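Local coordinates for type-2 ice-structuring protein (Brachyopsis rostratus, PDB 2ZIB) that binds ice crystals and inhibits their growth independently of calcium, protecting fish blood from freezing with a C-type lectin fold, at residues Thr15-Arg20 / Ser50-Leu55; Cys21-Ala26 / Val39-His44; Gln106-Ala109 / Trp115-Leu118. All blocks are in the same frame, centred on the assembly; numbering follows the deposited sequence.

Interaction 1: residues Thr15-Arg20 / Ser50-Leu55; sequences TLHGQR and SLEEQL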
loop_
_atom_site.group_PDB
_atom_site.type_symbol
_atom_site.label_atom_id
_atom_site.label_comp_id
_atom_site.label_asym_id
_atom_site.label_seq_id
_atom_site.Cartn_x
_atom_site.Cartn_y
_atom_site.Cartn_z
ATOM N N THR A 15 0.395 -10.268 9.550
ATOM C CA THR A 15 -0.392 -9.875 10.718
ATOM C C THR A 15 -1.820 -9.576 10.338
ATOM O O THR A 15 -2.107 -9.066 9.230
ATOM C CB THR A 15 0.245 -8.685 11.429
ATOM O OG1 THR A 15 0.368 -7.554 10.526
ATOM C CG2 THR A 15 1.608 -9.053 11.935
ATOM N N LEU A 16 -2.726 -9.895 11.256
ATOM C CA LEU A 16 -4.144 -9.831 10.997
ATOM C C LEU A 16 -4.761 -8.479 11.381
ATOM O O LEU A 16 -4.556 -7.983 12.487
ATOM C CB LEU A 16 -4.818 -10.972 11.817
ATOM C CG LEU A 16 -6.340 -11.065 11.666
ATOM C CD1 LEU A 16 -6.801 -11.458 10.260
ATOM C CD2 LEU A 16 -6.870 -12.058 12.659
ATOM N N HIS A 17 -5.525 -7.892 10.465
ATOM C CA HIS A 17 -6.443 -6.808 10.820
ATOM C C HIS A 17 -7.748 -7.041 10.100
ATOM O O HIS A 17 -7.781 -7.109 8.873
ATOM C CB HIS A 17 -5.905 -5.399 10.422
ATOM C CG HIS A 17 -6.919 -4.313 10.661
ATOM N ND1 HIS A 17 -7.816 -3.884 9.701
ATOM C CD2 HIS A 17 -7.264 -3.679 11.804
ATOM C CE1 HIS A 17 -8.634 -2.987 10.228
ATOM N NE2 HIS A 17 -8.350 -2.882 11.516
ATOM N N GLY A 18 -8.858 -7.197 10.840
ATOM C CA GLY A 18 -10.130 -7.440 10.196
ATOM C C GLY A 18 -10.118 -8.741 9.426
ATOM O O GLY A 18 -9.822 -9.826 10.008
ATOM N N GLN A 19 -10.430 -8.655 8.136
ATOM C CA GLN A 19 -10.486 -9.841 7.273
ATOM C C GLN A 19 -9.201 -9.978 6.422
ATOM O O GLN A 19 -9.186 -10.758 5.453
ATOM C CB GLN A 19 -11.683 -9.693 6.336
ATOM C CG GLN A 19 -13.048 -9.560 7.057
ATOM C CD GLN A 19 -13.314 -10.800 7.841
ATOM O OE1 GLN A 19 -13.327 -10.764 9.080
ATOM N NE2 GLN A 19 -13.475 -11.931 7.136
ATOM N N ARG A 20 -8.165 -9.177 6.715
ATOM C CA ARG A 20 -6.961 -9.124 5.864
ATOM C C ARG A 20 -5.699 -9.423 6.652
ATOM O O ARG A 20 -5.635 -9.199 7.874
ATOM C CB ARG A 20 -6.891 -7.734 5.207
ATOM C CG ARG A 20 -8.120 -7.396 4.354
ATOM C CD ARG A 20 -8.090 -5.947 3.896
ATOM N NE ARG A 20 -7.096 -5.752 2.852
ATOM C CZ ARG A 20 -6.679 -4.535 2.459
ATOM N NH1 ARG A 20 -7.048 -3.437 3.107
ATOM N NH2 ARG A 20 -5.820 -4.451 1.443
ATOM N N SER A 50 -9.998 2.881 4.703
ATOM C CA SER A 50 -10.538 3.639 5.846
ATOM C C SER A 50 -9.419 4.218 6.637
ATOM O O SER A 50 -8.275 3.754 6.553
ATOM C CB SER A 50 -11.357 2.747 6.797
ATOM O OG SER A 50 -10.530 1.779 7.379
ATOM N N LEU A 51 -9.748 5.181 7.503
ATOM C CA LEU A 51 -8.751 5.668 8.438
ATOM C C LEU A 51 -8.343 4.571 9.385
ATOM O O LEU A 51 -7.187 4.515 9.794
ATOM C CB LEU A 51 -9.268 6.890 9.220
ATOM C CG LEU A 51 -8.219 7.496 10.173
ATOM C CD1 LEU A 51 -6.891 8.010 9.583
ATOM C CD2 LEU A 51 -8.899 8.645 10.976
ATOM N N GLU A 52 -9.275 3.675 9.724
ATOM C CA GLU A 52 -8.890 2.529 10.558
ATOM C C GLU A 52 -7.744 1.711 9.961
ATOM O O GLU A 52 -6.787 1.356 10.666
ATOM C CB GLU A 52 -10.114 1.637 10.744
ATOM C CG GLU A 52 -9.985 0.481 11.701
ATOM C CD GLU A 52 -11.364 -0.012 12.107
ATOM O OE1 GLU A 52 -12.130 -0.499 11.224
ATOM O OE2 GLU A 52 -11.713 0.129 13.290
ATOM N N GLU A 53 -7.841 1.422 8.672
ATOM C CA GLU A 53 -6.755 0.699 7.980
ATOM C C GLU A 53 -5.491 1.527 7.893
ATOM O O GLU A 53 -4.409 1.010 8.139
ATOM C CB GLU A 53 -7.237 0.264 6.597
ATOM C CG GLU A 53 -8.088 -0.986 6.684
ATOM C CD GLU A 53 -8.463 -1.543 5.338
ATOM O OE1 GLU A 53 -8.306 -0.855 4.305
ATOM O OE2 GLU A 53 -8.887 -2.730 5.278
ATOM N N GLN A 54 -5.632 2.816 7.595
ATOM C CA GLN A 54 -4.497 3.745 7.538
ATOM C C GLN A 54 -3.732 3.655 8.842
ATOM O O GLN A 54 -2.514 3.570 8.864
ATOM C CB GLN A 54 -5.001 5.175 7.285
ATOM C CG GLN A 54 -3.937 6.276 7.381
ATOM C CD GLN A 54 -2.967 6.319 6.191
ATOM O OE1 GLN A 54 -3.170 5.627 5.179
ATOM N NE2 GLN A 54 -1.914 7.112 6.309
ATOM N N LEU A 55 -4.459 3.757 9.964
ATOM C CA LEU A 55 -3.808 3.776 11.257
ATOM C C LEU A 55 -3.221 2.410 11.625
ATOM O O LEU A 55 -2.153 2.334 12.232
ATOM C CB LEU A 55 -4.806 4.250 12.342
ATOM C CG LEU A 55 -5.265 5.719 12.226
ATOM C CD1 LEU A 55 -6.395 5.984 13.286
ATOM C CD2 LEU A 55 -4.062 6.718 12.378
HETATM O O HOH W 1 -8.265 -4.663 7.050
#
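H17 and E53 mark the closest backbone approach, their CA atoms 8.0 Å apart, where the first hairpin of the C-type lectin fold comes beside the start of helix 51-60. The hairpin turns from H17 to R20 through a type II' beta turn, whose positive phi at G18 suits glycine, and it sends both H17 and R20 toward the helix.

The polar link is a salt bridge. R20 NH1 donates to E53 OE2 over 2.9 Å, with OE2 almost in the guanidinium plane, although the donor stands well above the carboxylate plane. The long arginine chain crosses the glutamate at about a right angle, and its bend at chi3 (73°) swings the guanidinium round to the carboxylate. S47 O also accepts from R20 NH1, while E53 OE1 takes the backbone N-H of H49; the two ends of the bridge are thus tied to the loop before the helix as well.

H17 packs next to the bridge. Its CG lies anti to the backbone N (chi1 174°), carrying the imidazole out to the methylenes of the helix: NE2 is 3.7 Å from E52 CG, and CE1 is 4.1 Å from E53 CG. Y56, on the same helix, meets the ring as well. S50 suits the N-cap position, since its short hydroxyl can reach forward to an amide of the first helical turn, and OG accepts from E53 N.

A water joins the pieces, lying in the imidazole plane 2.8 Å from H17 ND1 and donating to H17 O and to E53 OE2, the latter at 2.7 Å.

Interaction 2: residues Cys21-Ala26 / Val39-His44; sequences CFYSEA and VNKGGH. With SO4 (sulfate ion), chain B.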
loop_
_atom_site.group_PDB
_atom_site.type_symbol
_atom_site.label_atom_id
_atom_site.label_comp_id
_atom_site.label_asym_id
_atom_site.label_seq_id
_atom_site.Cartn_x
_atom_site.Cartn_y
_atom_site.Cartn_z
ATOM N N CYS A 21 -4.681 -9.870 5.904
ATOM C CA CYS A 21 -3.343 -10.123 6.439
ATOM C C CYS A 21 -2.353 -9.200 5.763
ATOM O O CYS A 21 -2.467 -8.954 4.549
ATOM C CB CYS A 21 -2.923 -11.581 6.159
ATOM S SG CYS A 21 -3.951 -12.770 7.001
ATOM N N PHE A 22 -1.412 -8.680 6.558
ATOM C CA PHE A 22 -0.458 -7.667 6.087
ATOM C C PHE A 22 0.964 -8.161 6.277
ATOM O O PHE A 22 1.286 -8.814 7.268
ATOM C CB PHE A 22 -0.696 -6.360 6.842
ATOM C CG PHE A 22 -2.030 -5.752 6.522
ATOM C CD1 PHE A 22 -3.193 -6.171 7.197
ATOM C CD2 PHE A 22 -2.155 -4.806 5.505
ATOM C CE1 PHE A 22 -4.428 -5.640 6.877
ATOM C CE2 PHE A 22 -3.420 -4.260 5.159
ATOM C CZ PHE A 22 -4.548 -4.672 5.862
ATOM N N TYR A 23 1.816 -7.825 5.328
ATOM C CA TYR A 23 3.241 -8.170 5.364
ATOM C C TYR A 23 4.104 -6.947 5.199
ATOM O O TYR A 23 3.982 -6.248 4.204
ATOM C CB TYR A 23 3.542 -9.164 4.236
ATOM C CG TYR A 23 4.986 -9.626 4.302
ATOM C CD1 TYR A 23 5.363 -10.555 5.251
ATOM C CD2 TYR A 23 5.956 -9.105 3.467
ATOM C CE1 TYR A 23 6.687 -10.972 5.356
ATOM C CE2 TYR A 23 7.308 -9.489 3.542
ATOM C CZ TYR A 23 7.652 -10.413 4.515
ATOM O OH TYR A 23 8.954 -10.830 4.646
ATOM N N SER A 24 4.984 -6.728 6.170
ATOM C CA SER A 24 5.902 -5.609 6.111
ATOM C C SER A 24 7.195 -6.074 5.446
ATOM O O SER A 24 7.921 -6.872 6.026
ATOM C CB SER A 24 6.127 -5.057 7.528
ATOM O OG SER A 24 7.042 -3.994 7.455
ATOM N N GLU A 25 7.432 -5.593 4.219
ATOM C CA GLU A 25 8.632 -5.899 3.463
ATOM C C GLU A 25 9.670 -4.818 3.736
ATOM O O GLU A 25 9.572 -3.674 3.249
ATOM C CB GLU A 25 8.315 -5.955 1.962
ATOM C CG GLU A 25 9.549 -6.180 1.082
ATOM C CD GLU A 25 10.285 -7.446 1.443
ATOM O OE1 GLU A 25 9.807 -8.546 1.076
ATOM O OE2 GLU A 25 11.334 -7.355 2.116
ATOM N N ALA A 26 10.666 -5.162 4.539
ATOM C CA ALA A 26 11.710 -4.204 4.940
ATOM C C ALA A 26 12.722 -3.961 3.824
ATOM O O ALA A 26 13.440 -2.950 3.840
ATOM C CB ALA A 26 12.441 -4.760 6.176
ATOM N N VAL A 39 2.892 -10.034 -5.193
ATOM C CA VAL A 39 2.188 -11.033 -6.006
ATOM C C VAL A 39 2.842 -12.405 -5.837
ATOM O O VAL A 39 2.143 -13.420 -5.669
ATOM C CB VAL A 39 2.143 -10.583 -7.497
ATOM C CG1 VAL A 39 1.626 -11.712 -8.434
ATOM C CG2 VAL A 39 1.244 -9.355 -7.651
ATOM N N ASN A 40 4.184 -12.488 -5.822
ATOM C CA ASN A 40 4.828 -13.771 -5.578
ATOM C C ASN A 40 4.405 -14.361 -4.244
ATOM O O ASN A 40 4.301 -15.585 -4.098
ATOM C CB ASN A 40 6.368 -13.598 -5.585
ATOM C CG ASN A 40 6.941 -13.477 -6.966
ATOM O OD1 ASN A 40 6.345 -13.914 -7.963
ATOM N ND2 ASN A 40 8.125 -12.842 -7.060
ATOM N N LYS A 41 4.128 -13.486 -3.274
ATOM C CA LYS A 41 3.737 -13.881 -1.918
ATOM C C LYS A 41 2.237 -14.057 -1.777
ATOM O O LYS A 41 1.775 -14.281 -0.661
ATOM C CB LYS A 41 4.246 -12.850 -0.894
ATOM C CG LYS A 41 5.768 -12.772 -0.802
ATOM C CD LYS A 41 6.169 -11.627 0.168
ATOM C CE LYS A 41 7.639 -11.382 0.182
ATOM N NZ LYS A 41 8.470 -12.554 0.425
ATOM N N GLY A 42 1.477 -14.033 -2.875
ATOM C CA GLY A 42 0.054 -14.381 -2.871
ATOM C C GLY A 42 -0.856 -13.195 -2.686
ATOM O O GLY A 42 -2.037 -13.379 -2.432
ATOM N N GLY A 43 -0.339 -11.968 -2.777
ATOM C CA GLY A 43 -1.152 -10.770 -2.519
ATOM C C GLY A 43 -0.799 -9.638 -3.460
ATOM O O GLY A 43 -0.525 -9.837 -4.644
ATOM N N HIS A 44 -0.880 -8.434 -2.909
ATOM C CA HIS A 44 -0.645 -7.177 -3.672
ATOM C C HIS A 44 -0.051 -6.202 -2.691
ATOM O O HIS A 44 -0.241 -6.348 -1.475
ATOM C CB HIS A 44 -1.965 -6.603 -4.230
ATOM C CG HIS A 44 -2.522 -7.381 -5.378
ATOM N ND1 HIS A 44 -1.960 -7.335 -6.631
ATOM C CD2 HIS A 44 -3.535 -8.271 -5.441
ATOM C CE1 HIS A 44 -2.648 -8.139 -7.442
ATOM N NE2 HIS A 44 -3.609 -8.720 -6.740
HETATM S S SO4 B . -5.777 -11.378 -6.247
HETATM O O1 SO4 B . -4.532 -11.688 -5.424
HETATM O O2 SO4 B . -5.482 -10.498 -7.354
HETATM O O3 SO4 B . -6.300 -12.641 -6.791
HETATM O O4 SO4 B . -6.724 -10.609 -5.430
HETATM O O HOH W 2 10.386 -10.870 2.208
#
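K41 reaches from the end of helix 31-40 to Y23 and E25 on strand 20-26, and its side chain makes the whole contact. The close part is made by the lysine methylenes: K41 CE comes within 3.9 Å of Y23 CE2 and 3.7 Å of the carboxylate oxygen E25 OE1, the lysine running obliquely to the ring and roughly at right angles to the glutamate. Y23 CG, anti to the backbone N (chi1 -176°), holds the ring on the side of the strand facing the lysine, and W14 meets that ring too. Lysine suits the place because its long methylene chain can pack on an aromatic while its charge stays at the surface.

The polar end is looser. K41 NZ stops 4.3 Å from E25 OE1, too far for a salt bridge, and a water fills in: it donates to OE1 at 2.6 Å and accepts from NZ at 3.1 Å. E25 OE2 turns instead to T27 N. Farther along, H44 NE2 donates to O2 of a sulfate that probably came from the crystallisation medium, at 2.7 Å, while H44 ND1 is hydrogen-bonded to E35 OE2.

Behind K41 the helix closes in a Schellman motif, with G43 N hydrogen-bonded to C38 O and G42 N to V39 O, G42 being the C-prime residue, whose positive phi favours glycine: a helix C-terminus packed beside a strand of the C-type lectin sheet.

Interaction 3: residues Gln106-Ala109 / Trp115-Leu118; sequences QMTA and WDDL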
loop_
_atom_site.group_PDB
_atom_site.type_symbol
_atom_site.label_atom_id
_atom_site.label_comp_id
_atom_site.label_asym_id
_atom_site.label_seq_id
_atom_site.Cartn_x
_atom_site.Cartn_y
_atom_site.Cartn_z
ATOM N N GLN A 106 2.796 6.294 -2.263
ATOM C CA GLN A 106 3.430 5.834 -1.052
ATOM C C GLN A 106 2.802 6.507 0.162
ATOM O O GLN A 106 2.256 7.599 0.064
ATOM C CB GLN A 106 4.926 6.143 -1.009
ATOM C CG GLN A 106 5.271 7.582 -1.241
ATOM C CD GLN A 106 6.750 7.884 -1.134
ATOM O OE1 GLN A 106 7.104 8.791 -0.368
ATOM N NE2 GLN A 106 7.596 7.164 -1.854
ATOM N N MET A 107 2.963 5.850 1.310
ATOM C CA MET A 107 2.813 6.524 2.622
ATOM C C MET A 107 4.137 7.241 2.862
ATOM O O MET A 107 5.219 6.596 2.826
ATOM C CB MET A 107 2.518 5.523 3.729
ATOM C CG MET A 107 1.214 4.751 3.491
ATOM S SD MET A 107 1.002 3.401 4.674
ATOM C CE MET A 107 -0.218 4.013 5.744
ATOM N N THR A 108 4.070 8.555 3.148
ATOM C CA THR A 108 5.267 9.360 3.333
ATOM C C THR A 108 5.873 9.232 4.727
ATOM O O THR A 108 5.348 8.521 5.601
ATOM C CB THR A 108 5.011 10.830 3.019
ATOM O OG1 THR A 108 4.084 11.377 3.979
ATOM C CG2 THR A 108 4.493 11.080 1.601
ATOM N N ALA A 109 6.993 9.927 4.931
ATOM C CA ALA A 109 7.699 9.945 6.203
ATOM C C ALA A 109 6.982 10.810 7.251
ATOM O O ALA A 109 7.376 10.786 8.417
ATOM C CB ALA A 109 9.091 10.476 5.991
ATOM N N TRP A 115 -0.409 10.267 2.140
ATOM C CA TRP A 115 0.056 9.718 0.868
ATOM C C TRP A 115 0.630 10.773 -0.082
ATOM O O TRP A 115 0.213 11.936 -0.065
ATOM C CB TRP A 115 -1.095 9.036 0.133
ATOM C CG TRP A 115 -1.824 7.998 0.934
ATOM C CD1 TRP A 115 -1.493 7.423 2.149
ATOM C CD2 TRP A 115 -3.081 7.451 0.571
ATOM N NE1 TRP A 115 -2.469 6.514 2.532
ATOM C CE2 TRP A 115 -3.461 6.533 1.588
ATOM C CE3 TRP A 115 -3.949 7.646 -0.535
ATOM C CZ2 TRP A 115 -4.674 5.796 1.536
ATOM C CZ3 TRP A 115 -5.160 6.893 -0.591
ATOM C CH2 TRP A 115 -5.498 5.991 0.450
ATOM N N ASP A 116 1.564 10.358 -0.930
ATOM C CA ASP A 116 2.109 11.217 -1.961
ATOM C C ASP A 116 2.436 10.360 -3.164
ATOM O O ASP A 116 2.626 9.139 -3.027
ATOM C CB ASP A 116 3.330 11.967 -1.419
ATOM C CG ASP A 116 3.761 13.160 -2.244
ATOM O OD1 ASP A 116 3.096 13.554 -3.224
ATOM O OD2 ASP A 116 4.790 13.767 -1.863
ATOM N N ASP A 117 2.511 11.011 -4.329
ATOM C CA ASP A 117 2.831 10.322 -5.577
ATOM C C ASP A 117 4.247 10.660 -5.994
ATOM O O ASP A 117 4.603 11.826 -6.159
ATOM C CB ASP A 117 1.763 10.623 -6.667
ATOM C CG ASP A 117 1.453 12.085 -6.938
ATOM O OD1 ASP A 117 1.641 13.016 -6.120
ATOM O OD2 ASP A 117 0.880 12.321 -8.034
ATOM N N LEU A 118 5.070 9.619 -6.068
ATOM C CA LEU A 118 6.525 9.746 -6.274
ATOM C C LEU A 118 6.913 8.966 -7.535
ATOM O O LEU A 118 6.130 8.127 -8.019
ATOM C CB LEU A 118 7.270 9.122 -5.076
ATOM C CG LEU A 118 7.527 10.029 -3.883
ATOM C CD1 LEU A 118 8.537 11.097 -4.171
ATOM C CD2 LEU A 118 6.269 10.674 -3.247
#
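Q106 and D116 form a hydrogen-bonded antiparallel pair in the beta hairpin of strands 104-107 and 115-118, part of the C-type lectin sheet. Two backbone bonds join them, Q106 N to D116 O and D116 N to Q106 O, each 3.0 Å long. In the neighbouring non-hydrogen-bonded pair of M107 and W115 the strands come nearer still, and W115 CA points its hydrogen at Q106 O, 3.2 Å away, in a CA-H...O contact.

Van der Waals packing differs on the two faces. On the face of M107 and W115, M107 CG lies 4.0 Å from W115 CD1, obliquely to the indole. Both residues are buried: M107 also reaches I57 and I67, so a flexible thioether and a broad indole suit this core. The indole is not wholly apolar, as W115 NE1 donates to Q54 OE1 on helix 51-60.

On the other face, Q106 has its CG between the backbone N and the carbonyl carbon (chi1 54°), which lifts the extended chain over to L118. The amide lies against leucine carbon, with NE2 3.5 Å from L118 CG and CD 3.5 Å from L118 CD2. Beside it T108 CG2 presses on D116 CB at 3.4 Å, while T108 OG1 is hydrogen-bonded to C114 O, a division of labour suited to threonine's paired methyl and hydroxyl.

Polar bonds complete the strand. W115-D116-D117 probably corresponds to the WND motif of calcium-binding C-type lectins; here the D117 carboxylate accepts from N97 N and D98 N. D117 N donates to D116 OD1 over 2.8 Å, standing 39° out of the carboxylate plane in a bent hydrogen bond (132°).

How the interactions relate
From the N terminus, strand 15-17 turns back into strand 20-26, and helix 31-40 follows. Interaction 2 joins the latter two elements, closing a short loop, and it lies wholly within the longer loop that interaction 1 completes when helix 51-60 returns to the hairpin. The two contacts also touch, since strands 15-17 and 20-26 are sheet neighbours and T15 O pairs with F22 N. Interaction 3 comes later in the chain, after both loops have closed, and crosses neither; it is a local hairpin, on the opposite side of the chain's centre from interaction 2. Helix 51-60 connects it back to interaction 1 through Q54, and all three contacts reach the same mixed sheet.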